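Local coordinates for periplasmic protein TorT (Vibrio parahaemolyticus, PDB 3O1I) that probably takes part in periplasmic signalling, as a solute-binding-type partner of the TorS sensor kinase in the response to trimethylamine N-oxide, at residues His130-Gly135 against Asn164-Ile169; Asn138-Leu143 against Ile190-Ile195; Gly144-Gly149 against Ser172-Asn177; Val203-Ala208 against Leu223-Leu228. All blocks are in the same frame, centred on the assembly; numbering follows the deposited sequence.

Contact 1 of 4, residues His130-Gly135 against Asn164-Ile169; sequences HPKGSG and NSDIHI
A type II beta turn, P131 to S134, brings K132 and G133 against D166, just ahead of the edge strand 167-172 of the four-stranded parallel sheet. G133 holds the third position of the turn with a positive phi (94°). The D166 side chain points into the turn: its CB lies 3.5 Å from G133 N, and OD2 reaches to 3.2 Å of G133 N, although the angle there is too poor for a hydrogen bond. K132 NZ pairs with D166 OD1 in a salt bridge at 2.6 Å; OD1 is crowded in the model, so this length is doubtful. The lysine leaves its backbone with CG anti to N (chi1 -179°), and one bend at chi2 turns the otherwise extended chain along S165 toward the carboxylate, which it meets at a slant; K132 CB already lies 3.8 Å from S165 CA. The backbone adds one weak bond, D166 N to H130 O at 3.4 Å. Nearer the sheet, H130 CB rests 3.9 Å from I167 CG1, a small apolar touch that continues into the packing of I167 on L126 and I162, while the imidazole turns away to Y197, bonding through NE2 to the tyrosine OH. S165 OG is engaged by I162 O of helix 152-163. Chemically this is a surface contact, a charge pair beside a turn with a small apolar touch toward the sheet; if the pairing is as modelled, the charge of the exposed lysine would probably favour ionised D166.

Contact 2 of 4, residues Asn138-Leu143 against Ile190-Ile195; sequences NIALLL and IDMGNI
The backbone N of N138, whose side chain lies beside N194, donates to OD2 of D196, the residue directly after the second segment; this bond and backbone pairing with D196 hold the start of strand 137-142 next to the chain that leads into strand 197-200. Between 138-143 and 190-195 themselves the contact is packing without polar bonds. N138 CB stands 3.1 Å from N194 O. The two asparagine side chains run alongside each other in the same direction, N138 ND2 coming to 3.9 Å of N194 CB, but their amide planes are turned 67° apart and the groups do not bond to each other. Two residues along the strand, on the same face, A140 meets the apolar part. Its methyl sits against both branches of I195, 3.7 Å from CG2 and 3.9 Å from CD1. I195 reaches it because CG2 is anti to N while CG1 is folded back beside N (chi1 -50°), a second bend at chi2 bringing CD1 round to the same methyl. M192, near the C-terminal end of helix 179-192, adds its CE at 4.4 Å from A140 CB, a looser touch. G193, with positive phi, then turns the chain out of the helix toward the sheet. V189 packs on both A140 and I195 and extends the patch along the helix. The chemistry implies a split contact: the A140 methyl and I195 bring the helix-to-strand connection against the sheet and are buried, while the asparagines lie toward solvent, N194 more than N138.

Contact 3 of 4, residues Gly144-Gly149 against Ser172-Asn177; sequences GPRTRG and SFWADN
One hydrogen bond joins the loops: A175 N donates to G144 O at 3.1 Å, with an N-H...O angle of 160°. The donor stands above the carbonyl plane of G144, 66° out of it. Two successive carbonyl oxygens converge on W174 CE3: G144 O, in plane at the ring edge, 3.2 Å from CE3, and P145 O, which comes obliquely. Both faces of the indole are approached. Over one, R146 CD makes a CH-pi contact, 4.2 Å from the centroid of the five-membered ring. The arginine chain, bent at both chi2 and chi3, holds the guanidinium farther out above the same face, its plane nearly upright to the ring (85°); CZ is 5.7 Å from that centroid, so any cation-pi attraction is weak. On the opposite face stands S172 OG, itself bonded to L141 O. Packing of a mixed kind completes the contact. The N177 amide crosses P145 at about a right angle, ND2 3.4 Å from P145 CD, and N177 OD1 lies 3.4 Å from G144 CA while making a weak hydrogen bond to S201 OG. D176 OD1 comes to 4.0 Å of P145 CB. G144 has backbone angles that suit glycine where its CA lies against N177. Such loops, leaving the C-terminal ends of neighbouring parallel strands and leading into helices 152-163 and 179-192, are characteristic of the alpha/beta lobes of type 1 periplasmic binding proteins, where the corresponding loops commonly border the interdomain cleft.

Contact 4 of 4, residues Val203-Ala208 against Leu223-Leu228; sequences VAIEAA and LVSVYL
Helix 203-208 lies nearly antiparallel to strand 223-225, its axis at 155° to the strand direction and 8.2 Å away, with I205 and S225 the closest backbone positions. I205 is the central side chain. Its CG1 rests 4.0 Å from L223 CB, and CD1 extends over the peptide that follows V224, coming to 3.3 Å of V224 O; its CB stands 4.0 Å from S225 OG. One turn further along the helix, the A208 methyl fits against the isopropyl fork of L223, 3.7 Å from CD2 and almost as near CD1. L223 presents this fork by keeping CG beside its own backbone N (chi1 -49°). Past the strand end the partners change: the Y227 side chain, its CG between N and the carbonyl carbon, runs alongside V203 in the same direction, and Y227 OH is 3.9 Å from V203 CG2. S225 OG donates to Y227 O at 2.9 Å, nearly in line with the C=O, a link that probably helps hold the chain from S225 to Y227 in shape. V232 of helix 230-236 packs on both I205 and S225. In this beta-alpha-beta crossover the interface is therefore largely buried and mainly apolar: methyl and isopropyl groups hold helix to strand, while the S225 hydroxyl is used by Y227 O of the same segment.

How the contacts relate
From the N terminus, contact 1 comes first: its loop 130-135 follows helix 116-127, and its second segment, 164-169, comes directly after helix 152-163. Contact 2 starts inside that loop and closes beyond it, so the two cross; they meet in the sheet, where H168 O and I139 N probably bond. Contact 3 also crosses contact 1 but is nested within contact 2, and L141 O probably bonds F173 N, joining it to strand 137-142. Contact 4 follows in series, closing the short loop from helix 202-214 to strand 222-225. L143 packs on V226 and N177 on V203, tying it to contacts 2 and 3. Together they bind the four-stranded lobe from edge strand 167-172 to edge strand 222-225.

Contact 1 of 4, residues His130-Gly135 against Asn164-Ile169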
loop_
_atom_site.group_PDB
_atom_site.type_symbol
_atom_site.label_atom_id
_atom_site.label_comp_id
_atom_site.label_asym_id
_atom_site.label_seq_id
_atom_site.Cartn_x
_atom_site.Cartn_y
_atom_site.Cartn_z
ATOM N N HIS D 130 1.135 -46.449 -12.213
ATOM C CA HIS D 130 -0.249 -46.864 -12.372
ATOM C C HIS D 130 -0.507 -47.391 -13.769
ATOM O O HIS D 130 -1.305 -46.835 -14.531
ATOM C CB HIS D 130 -1.177 -45.694 -12.073
ATOM C CG HIS D 130 -1.288 -45.391 -10.618
ATOM N ND1 HIS D 130 -1.994 -46.193 -9.750
ATOM C CD2 HIS D 130 -0.731 -44.414 -9.864
ATOM C CE1 HIS D 130 -1.869 -45.723 -8.521
ATOM N NE2 HIS D 130 -1.107 -44.644 -8.563
ATOM N N PRO D 131 0.176 -48.484 -14.124
ATOM C CA PRO D 131 0.030 -49.104 -15.439
ATOM C C PRO D 131 -1.420 -49.441 -15.739
ATOM O O PRO D 131 -2.214 -49.674 -14.826
ATOM C CB PRO D 131 0.904 -50.348 -15.324
ATOM C CG PRO D 131 1.996 -49.889 -14.387
ATOM C CD PRO D 131 1.203 -49.178 -13.326
ATOM N N LYS D 132 -1.758 -49.455 -17.024
ATOM C CA LYS D 132 -3.112 -49.774 -17.441
ATOM C C LYS D 132 -3.601 -50.975 -16.649
ATOM O O LYS D 132 -2.930 -52.006 -16.580
ATOM C CB LYS D 132 -3.156 -50.097 -18.938
ATOM C CG LYS D 132 -4.550 -50.414 -19.459
ATOM C CD LYS D 132 -5.473 -49.223 -19.267
ATOM C CE LYS D 132 -6.925 -49.593 -19.496
ATOM N NZ LYS D 132 -7.826 -48.439 -19.220
ATOM N N GLY D 133 -4.769 -50.827 -16.038
ATOM C CA GLY D 133 -5.338 -51.909 -15.261
ATOM C C GLY D 133 -4.982 -51.816 -13.797
ATOM O O GLY D 133 -5.755 -52.235 -12.945
ATOM N N SER D 134 -3.814 -51.267 -13.492
ATOM C CA SER D 134 -3.391 -51.149 -12.103
ATOM C C SER D 134 -4.536 -50.664 -11.202
ATOM O O SER D 134 -4.588 -50.995 -10.012
ATOM C CB SER D 134 -2.196 -50.194 -12.001
ATOM O OG SER D 134 -1.763 -50.056 -10.655
ATOM N N GLY D 135 -5.453 -49.894 -11.789
ATOM C CA GLY D 135 -6.587 -49.359 -11.053
ATOM C C GLY D 135 -6.794 -47.886 -11.357
ATOM O O GLY D 135 -5.911 -47.072 -11.077
ATOM N N ASN D 164 -1.888 -44.230 -22.622
ATOM C CA ASN D 164 -2.172 -45.655 -22.529
ATOM C C ASN D 164 -1.838 -46.227 -21.158
ATOM O O ASN D 164 -0.862 -46.956 -20.985
ATOM C CB ASN D 164 -1.431 -46.421 -23.631
ATOM C CG ASN D 164 -1.886 -46.022 -25.034
ATOM O OD1 ASN D 164 -3.083 -45.996 -25.330
ATOM N ND2 ASN D 164 -0.928 -45.720 -25.904
ATOM N N SER D 165 -2.669 -45.885 -20.183
ATOM C CA SER D 165 -2.496 -46.352 -18.817
ATOM C C SER D 165 -3.789 -46.093 -18.051
ATOM O O SER D 165 -4.754 -45.572 -18.613
ATOM C CB SER D 165 -1.321 -45.633 -18.151
ATOM O OG SER D 165 -1.462 -44.229 -18.242
ATOM N N ASP D 166 -3.813 -46.455 -16.773
ATOM C CA ASP D 166 -5.013 -46.266 -15.967
ATOM C C ASP D 166 -4.974 -45.012 -15.093
ATOM O O ASP D 166 -5.138 -45.065 -13.874
ATOM C CB ASP D 166 -5.270 -47.522 -15.123
ATOM C CG ASP D 166 -6.444 -48.345 -15.650
ATOM O OD1 ASP D 166 -6.670 -48.355 -16.881
ATOM O OD2 ASP D 166 -7.140 -48.987 -14.832
ATOM N N ILE D 167 -4.762 -43.878 -15.748
ATOM C CA ILE D 167 -4.710 -42.591 -15.080
ATOM C C ILE D 167 -5.748 -41.689 -15.734
ATOM O O ILE D 167 -5.687 -41.441 -16.938
ATOM C CB ILE D 167 -3.304 -41.974 -15.208
ATOM C CG1 ILE D 167 -2.355 -42.706 -14.262
ATOM C CG2 ILE D 167 -3.345 -40.485 -14.912
ATOM C CD1 ILE D 167 -0.941 -42.268 -14.366
ATOM N N HIS D 168 -6.710 -41.225 -14.939
ATOM C CA HIS D 168 -7.774 -40.355 -15.430
ATOM C C HIS D 168 -7.563 -38.944 -14.895
ATOM O O HIS D 168 -7.056 -38.762 -13.787
ATOM C CB HIS D 168 -9.138 -40.871 -14.955
ATOM C CG HIS D 168 -10.304 -40.128 -15.534
ATOM N ND1 HIS D 168 -10.739 -40.325 -16.826
ATOM C CD2 HIS D 168 -11.116 -39.182 -15.003
ATOM C CE1 HIS D 168 -11.769 -39.534 -17.068
ATOM N NE2 HIS D 168 -12.017 -38.828 -15.978
ATOM N N ILE D 169 -7.941 -37.947 -15.690
ATOM C CA ILE D 169 -7.825 -36.557 -15.266
ATOM C C ILE D 169 -9.221 -36.119 -14.821
ATOM O O ILE D 169 -10.163 -36.113 -15.621
ATOM C CB ILE D 169 -7.347 -35.641 -16.415
ATOM C CG1 ILE D 169 -6.057 -36.189 -17.026
ATOM C CG2 ILE D 169 -7.074 -34.244 -15.887
ATOM C CD1 ILE D 169 -5.501 -35.330 -18.152
#

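Contact 2 of 4, residues Asn138-Leu143 against Ile190-Ile195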
loop_
_atom_site.group_PDB
_atom_site.type_symbol
_atom_site.label_atom_id
_atom_site.label_comp_id
_atom_site.label_asym_id
_atom_site.label_seq_id
_atom_site.Cartn_x
_atom_site.Cartn_y
_atom_site.Cartn_z
ATOM N N ASN D 138 -7.516 -41.183 -10.355
ATOM C CA ASN D 138 -7.970 -39.828 -10.666
ATOM C C ASN D 138 -6.908 -38.808 -10.276
ATOM O O ASN D 138 -6.428 -38.786 -9.139
ATOM C CB ASN D 138 -9.293 -39.524 -9.953
ATOM C CG ASN D 138 -10.453 -40.332 -10.515
ATOM O OD1 ASN D 138 -10.694 -40.331 -11.721
ATOM N ND2 ASN D 138 -11.176 -41.024 -9.642
ATOM N N ILE D 139 -6.546 -37.961 -11.234
ATOM C CA ILE D 139 -5.513 -36.957 -11.019
ATOM C C ILE D 139 -6.026 -35.534 -11.302
ATOM O O ILE D 139 -6.983 -35.343 -12.061
ATOM C CB ILE D 139 -4.285 -37.280 -11.920
ATOM C CG1 ILE D 139 -3.091 -36.416 -11.517
ATOM C CG2 ILE D 139 -4.646 -37.064 -13.397
ATOM C CD1 ILE D 139 -1.889 -36.562 -12.430
ATOM N N ALA D 140 -5.385 -34.542 -10.688
ATOM C CA ALA D 140 -5.772 -33.142 -10.863
ATOM C C ALA D 140 -4.645 -32.308 -11.458
ATOM O O ALA D 140 -3.548 -32.283 -10.914
ATOM C CB ALA D 140 -6.195 -32.552 -9.524
ATOM N N LEU D 141 -4.931 -31.603 -12.552
ATOM C CA LEU D 141 -3.931 -30.775 -13.234
ATOM C C LEU D 141 -3.915 -29.293 -12.875
ATOM O O LEU D 141 -4.845 -28.577 -13.190
ATOM C CB LEU D 141 -4.096 -30.902 -14.757
ATOM C CG LEU D 141 -3.411 -32.083 -15.458
ATOM C CD1 LEU D 141 -3.888 -32.193 -16.906
ATOM C CD2 LEU D 141 -1.907 -31.878 -15.402
ATOM N N LEU D 142 -2.848 -28.839 -12.227
ATOM C CA LEU D 142 -2.713 -27.429 -11.865
ATOM C C LEU D 142 -1.406 -26.901 -12.452
ATOM O O LEU D 142 -0.466 -26.565 -11.733
ATOM C CB LEU D 142 -2.711 -27.247 -10.345
ATOM C CG LEU D 142 -3.907 -27.813 -9.572
ATOM C CD1 LEU D 142 -3.782 -27.390 -8.119
ATOM C CD2 LEU D 142 -5.218 -27.323 -10.161
ATOM N N LEU D 143 -1.372 -26.820 -13.775
ATOM C CA LEU D 143 -0.200 -26.384 -14.515
ATOM C C LEU D 143 0.155 -24.911 -14.394
ATOM O O LEU D 143 1.265 -24.572 -13.990
ATOM C CB LEU D 143 -0.375 -26.765 -15.982
ATOM C CG LEU D 143 -0.620 -28.271 -16.130
ATOM C CD1 LEU D 143 -0.873 -28.628 -17.593
ATOM C CD2 LEU D 143 0.581 -29.024 -15.561
ATOM N N ILE D 190 -8.560 -30.186 -3.061
ATOM C CA ILE D 190 -8.698 -30.986 -1.851
ATOM C C ILE D 190 -10.173 -31.203 -1.509
ATOM O O ILE D 190 -10.554 -32.262 -1.010
ATOM C CB ILE D 190 -7.984 -30.310 -0.666
ATOM C CG1 ILE D 190 -6.506 -30.103 -1.002
ATOM C CG2 ILE D 190 -8.080 -31.186 0.561
ATOM C CD1 ILE D 190 -5.728 -29.350 0.062
ATOM N N ASP D 191 -11.002 -30.203 -1.799
ATOM C CA ASP D 191 -12.434 -30.284 -1.526
ATOM C C ASP D 191 -13.208 -31.234 -2.435
ATOM O O ASP D 191 -14.224 -31.792 -2.024
ATOM C CB ASP D 191 -13.063 -28.893 -1.601
ATOM C CG ASP D 191 -12.687 -28.024 -0.423
ATOM O OD1 ASP D 191 -13.018 -28.403 0.720
ATOM O OD2 ASP D 191 -12.061 -26.967 -0.635
ATOM N N MET D 192 -12.744 -31.411 -3.668
ATOM C CA MET D 192 -13.419 -32.311 -4.594
ATOM C C MET D 192 -13.595 -33.660 -3.921
ATOM O O MET D 192 -14.713 -34.044 -3.591
ATOM C CB MET D 192 -12.606 -32.499 -5.873
ATOM C CG MET D 192 -12.525 -31.291 -6.778
ATOM S SD MET D 192 -11.621 -31.748 -8.261
ATOM C CE MET D 192 -9.998 -31.325 -7.796
ATOM N N GLY D 193 -12.488 -34.376 -3.726
ATOM C CA GLY D 193 -12.548 -35.675 -3.079
ATOM C C GLY D 193 -11.898 -36.839 -3.813
ATOM O O GLY D 193 -11.132 -37.593 -3.213
ATOM N N ASN D 194 -12.192 -36.990 -5.103
ATOM C CA ASN D 194 -11.648 -38.093 -5.906
ATOM C C ASN D 194 -10.174 -37.965 -6.268
ATOM O O ASN D 194 -9.613 -38.855 -6.904
ATOM C CB ASN D 194 -12.407 -38.216 -7.222
ATOM C CG ASN D 194 -13.885 -38.025 -7.057
ATOM O OD1 ASN D 194 -14.566 -38.858 -6.459
ATOM N ND2 ASN D 194 -14.399 -36.914 -7.584
ATOM N N ILE D 195 -9.539 -36.869 -5.880
ATOM C CA ILE D 195 -8.152 -36.664 -6.253
ATOM C C ILE D 195 -7.108 -37.505 -5.548
ATOM O O ILE D 195 -6.959 -37.453 -4.327
ATOM C CB ILE D 195 -7.761 -35.189 -6.112
ATOM C CG1 ILE D 195 -8.805 -34.319 -6.817
ATOM C CG2 ILE D 195 -6.378 -34.957 -6.708
ATOM C CD1 ILE D 195 -9.107 -34.750 -8.245
#

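Contact 3 of 4, residues Gly144-Gly149 against Ser172-Asn177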
loop_
_atom_site.group_PDB
_atom_site.type_symbol
_atom_site.label_atom_id
_atom_site.label_comp_id
_atom_site.label_asym_id
_atom_site.label_seq_id
_atom_site.Cartn_x
_atom_site.Cartn_y
_atom_site.Cartn_z
ATOM N N GLY D 144 -0.777 -24.034 -14.748
ATOM C CA GLY D 144 -0.500 -22.613 -14.654
ATOM C C GLY D 144 -1.450 -21.788 -15.494
ATOM O O GLY D 144 -2.598 -22.188 -15.695
ATOM N N PRO D 145 -1.001 -20.630 -16.008
ATOM C CA PRO D 145 -1.832 -19.748 -16.833
ATOM C C PRO D 145 -2.397 -20.366 -18.126
ATOM O O PRO D 145 -2.986 -21.446 -18.105
ATOM C CB PRO D 145 -0.910 -18.548 -17.080
ATOM C CG PRO D 145 0.458 -19.139 -16.977
ATOM C CD PRO D 145 0.338 -20.054 -15.806
ATOM N N ARG D 146 -2.232 -19.665 -19.244
ATOM C CA ARG D 146 -2.729 -20.141 -20.532
ATOM C C ARG D 146 -1.823 -19.756 -21.697
ATOM O O ARG D 146 -2.299 -19.472 -22.797
ATOM C CB ARG D 146 -4.139 -19.611 -20.791
ATOM C CG ARG D 146 -5.258 -20.430 -20.160
ATOM C CD ARG D 146 -5.444 -21.780 -20.865
ATOM N NE ARG D 146 -5.714 -21.631 -22.297
ATOM C CZ ARG D 146 -6.030 -22.632 -23.117
ATOM N NH1 ARG D 146 -6.125 -23.875 -22.656
ATOM N NH2 ARG D 146 -6.244 -22.394 -24.404
ATOM N N THR D 147 -0.512 -19.739 -21.453
ATOM C CA THR D 147 0.463 -19.405 -22.505
ATOM C C THR D 147 1.884 -19.975 -22.311
ATOM O O THR D 147 2.114 -21.129 -22.682
ATOM C CB THR D 147 0.562 -17.872 -22.696
ATOM O OG1 THR D 147 -0.741 -17.317 -22.937
ATOM C CG2 THR D 147 1.446 -17.529 -23.900
ATOM N N ARG D 148 2.822 -19.205 -21.745
ATOM C CA ARG D 148 4.220 -19.625 -21.560
ATOM C C ARG D 148 4.491 -21.084 -21.170
ATOM O O ARG D 148 4.484 -21.416 -19.984
ATOM C CB ARG D 148 4.912 -18.708 -20.536
ATOM C CG ARG D 148 6.426 -18.920 -20.370
ATOM C CD ARG D 148 6.788 -19.945 -19.275
ATOM N NE ARG D 148 8.209 -20.310 -19.263
ATOM C CZ ARG D 148 8.802 -20.999 -18.287
ATOM N NH1 ARG D 148 8.108 -21.405 -17.231
ATOM N NH2 ARG D 148 10.094 -21.286 -18.365
ATOM N N GLY D 149 4.705 -21.917 -22.182
ATOM C CA GLY D 149 4.989 -23.348 -21.977
ATOM C C GLY D 149 4.379 -23.972 -20.732
ATOM O O GLY D 149 4.954 -24.859 -20.097
ATOM N N SER D 172 -8.844 -29.867 -14.798
ATOM C CA SER D 172 -7.658 -29.033 -14.835
ATOM C C SER D 172 -8.030 -27.591 -14.504
ATOM O O SER D 172 -9.014 -27.068 -15.020
ATOM C CB SER D 172 -7.024 -29.108 -16.223
ATOM O OG SER D 172 -5.780 -28.429 -16.256
ATOM N N PHE D 173 -7.244 -26.956 -13.641
ATOM C CA PHE D 173 -7.502 -25.578 -13.258
ATOM C C PHE D 173 -6.360 -24.659 -13.646
ATOM O O PHE D 173 -5.213 -24.868 -13.267
ATOM C CB PHE D 173 -7.767 -25.481 -11.750
ATOM C CG PHE D 173 -8.907 -26.334 -11.288
ATOM C CD1 PHE D 173 -8.681 -27.622 -10.817
ATOM C CD2 PHE D 173 -10.216 -25.892 -11.421
ATOM C CE1 PHE D 173 -9.742 -28.456 -10.486
ATOM C CE2 PHE D 173 -11.283 -26.721 -11.092
ATOM C CZ PHE D 173 -11.044 -28.005 -10.627
ATOM N N TRP D 174 -6.696 -23.625 -14.402
ATOM C CA TRP D 174 -5.713 -22.664 -14.856
ATOM C C TRP D 174 -5.756 -21.404 -14.002
ATOM O O TRP D 174 -6.794 -21.042 -13.464
ATOM C CB TRP D 174 -5.980 -22.324 -16.318
ATOM C CG TRP D 174 -6.198 -23.537 -17.161
ATOM C CD1 TRP D 174 -7.398 -24.086 -17.525
ATOM C CD2 TRP D 174 -5.185 -24.387 -17.705
ATOM N NE1 TRP D 174 -7.193 -25.228 -18.261
ATOM C CE2 TRP D 174 -5.844 -25.439 -18.386
ATOM C CE3 TRP D 174 -3.784 -24.365 -17.684
ATOM C CZ2 TRP D 174 -5.144 -26.464 -19.043
ATOM C CZ3 TRP D 174 -3.090 -25.384 -18.336
ATOM C CH2 TRP D 174 -3.773 -26.420 -19.007
ATOM N N ALA D 175 -4.614 -20.745 -13.882
ATOM C CA ALA D 175 -4.499 -19.531 -13.097
ATOM C C ALA D 175 -3.048 -19.122 -13.120
ATOM O O ALA D 175 -2.165 -19.966 -13.201
ATOM C CB ALA D 175 -4.937 -19.781 -11.675
ATOM N N ASP D 176 -2.792 -17.828 -13.035
ATOM C CA ASP D 176 -1.421 -17.352 -13.055
ATOM C C ASP D 176 -0.581 -18.041 -11.975
ATOM O O ASP D 176 -1.110 -18.591 -11.009
ATOM C CB ASP D 176 -1.414 -15.835 -12.879
ATOM C CG ASP D 176 -2.346 -15.132 -13.865
ATOM O OD1 ASP D 176 -2.241 -15.384 -15.087
ATOM O OD2 ASP D 176 -3.185 -14.320 -13.420
ATOM N N ASN D 177 0.735 -18.027 -12.134
ATOM C CA ASN D 177 1.573 -18.689 -11.151
ATOM C C ASN D 177 1.891 -17.843 -9.940
ATOM O O ASN D 177 3.042 -17.531 -9.653
ATOM C CB ASN D 177 2.857 -19.217 -11.798
ATOM C CG ASN D 177 2.581 -20.337 -12.795
ATOM O OD1 ASN D 177 1.824 -21.275 -12.507
ATOM N ND2 ASN D 177 3.192 -20.243 -13.973
#

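Contact 4 of 4, residues Val203-Ala208 against Leu223-Leu228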
loop_
_atom_site.group_PDB
_atom_site.type_symbol
_atom_site.label_atom_id
_atom_site.label_comp_id
_atom_site.label_asym_id
_atom_site.label_seq_id
_atom_site.Cartn_x
_atom_site.Cartn_y
_atom_site.Cartn_z
ATOM N N VAL D 203 4.975 -23.847 -8.327
ATOM C CA VAL D 203 4.195 -22.925 -7.509
ATOM C C VAL D 203 3.041 -23.722 -6.903
ATOM O O VAL D 203 2.910 -23.818 -5.682
ATOM C CB VAL D 203 3.654 -21.730 -8.378
ATOM C CG1 VAL D 203 2.662 -20.871 -7.589
ATOM C CG2 VAL D 203 4.822 -20.876 -8.841
ATOM N N ALA D 204 2.220 -24.312 -7.760
ATOM C CA ALA D 204 1.101 -25.097 -7.276
ATOM C C ALA D 204 1.571 -26.096 -6.211
ATOM O O ALA D 204 1.151 -26.021 -5.050
ATOM C CB ALA D 204 0.440 -25.825 -8.430
ATOM N N ILE D 205 2.455 -27.015 -6.605
ATOM C CA ILE D 205 2.963 -28.026 -5.688
ATOM C C ILE D 205 3.457 -27.428 -4.378
ATOM O O ILE D 205 3.085 -27.918 -3.319
ATOM C CB ILE D 205 4.082 -28.914 -6.350
ATOM C CG1 ILE D 205 3.447 -30.135 -7.023
ATOM C CG2 ILE D 205 5.111 -29.390 -5.303
ATOM C CD1 ILE D 205 2.595 -29.826 -8.238
ATOM N N GLU D 206 4.268 -26.377 -4.413
ATOM C CA GLU D 206 4.732 -25.802 -3.146
ATOM C C GLU D 206 3.558 -25.499 -2.193
ATOM O O GLU D 206 3.616 -25.806 -0.993
ATOM C CB GLU D 206 5.521 -24.523 -3.393
ATOM C CG GLU D 206 6.900 -24.741 -3.955
ATOM C CD GLU D 206 7.564 -23.436 -4.333
ATOM O OE1 GLU D 206 6.942 -22.662 -5.091
ATOM O OE2 GLU D 206 8.699 -23.178 -3.883
ATOM N N ALA D 207 2.504 -24.893 -2.749
ATOM C CA ALA D 207 1.290 -24.540 -2.012
ATOM C C ALA D 207 0.617 -25.819 -1.522
ATOM O O ALA D 207 0.199 -25.898 -0.362
ATOM C CB ALA D 207 0.326 -23.753 -2.919
ATOM N N ALA D 208 0.505 -26.814 -2.406
ATOM C CA ALA D 208 -0.108 -28.086 -2.040
ATOM C C ALA D 208 0.597 -28.697 -0.821
ATOM O O ALA D 208 -0.048 -29.282 0.051
ATOM C CB ALA D 208 -0.064 -29.045 -3.214
ATOM N N LEU D 223 1.904 -35.485 -4.730
ATOM C CA LEU D 223 2.334 -34.303 -5.481
ATOM C C LEU D 223 3.412 -34.569 -6.539
ATOM O O LEU D 223 4.479 -35.109 -6.244
ATOM C CB LEU D 223 2.824 -33.234 -4.506
ATOM C CG LEU D 223 1.858 -32.981 -3.345
ATOM C CD1 LEU D 223 2.394 -31.862 -2.461
ATOM C CD2 LEU D 223 0.467 -32.652 -3.896
ATOM N N VAL D 224 3.117 -34.169 -7.772
ATOM C CA VAL D 224 4.022 -34.341 -8.900
ATOM C C VAL D 224 4.222 -32.998 -9.601
ATOM O O VAL D 224 3.280 -32.453 -10.182
ATOM C CB VAL D 224 3.441 -35.369 -9.901
ATOM C CG1 VAL D 224 4.257 -35.398 -11.182
ATOM C CG2 VAL D 224 3.419 -36.744 -9.264
ATOM N N SER D 225 5.451 -32.484 -9.541
ATOM C CA SER D 225 5.833 -31.206 -10.154
ATOM C C SER D 225 6.074 -31.330 -11.660
ATOM O O SER D 225 6.376 -32.415 -12.148
ATOM C CB SER D 225 7.118 -30.700 -9.494
ATOM O OG SER D 225 7.008 -29.349 -9.080
ATOM N N VAL D 226 5.954 -30.224 -12.393
ATOM C CA VAL D 226 6.205 -30.252 -13.831
ATOM C C VAL D 226 7.582 -29.637 -14.099
ATOM O O VAL D 226 8.038 -29.569 -15.246
ATOM C CB VAL D 226 5.123 -29.497 -14.607
ATOM C CG1 VAL D 226 5.331 -29.651 -16.106
ATOM C CG2 VAL D 226 3.767 -30.048 -14.237
ATOM N N TYR D 227 8.235 -29.192 -13.022
ATOM C CA TYR D 227 9.592 -28.629 -13.074
ATOM C C TYR D 227 10.106 -28.487 -11.646
ATOM O O TYR D 227 9.362 -28.735 -10.704
ATOM C CB TYR D 227 9.642 -27.289 -13.844
ATOM C CG TYR D 227 8.953 -26.094 -13.210
ATOM C CD1 TYR D 227 9.643 -25.257 -12.327
ATOM C CD2 TYR D 227 7.618 -25.783 -13.512
ATOM C CE1 TYR D 227 9.025 -24.141 -11.763
ATOM C CE2 TYR D 227 6.990 -24.671 -12.951
ATOM C CZ TYR D 227 7.698 -23.855 -12.072
ATOM O OH TYR D 227 7.075 -22.794 -11.434
ATOM N N LEU D 228 11.366 -28.105 -11.472
ATOM C CA LEU D 228 11.927 -28.013 -10.128
ATOM C C LEU D 228 12.167 -26.609 -9.612
ATOM O O LEU D 228 12.333 -25.670 -10.388
ATOM C CB LEU D 228 13.252 -28.786 -10.063
ATOM C CG LEU D 228 13.944 -28.769 -8.696
ATOM C CD1 LEU D 228 13.257 -29.750 -7.762
ATOM C CD2 LEU D 228 15.391 -29.122 -8.846
#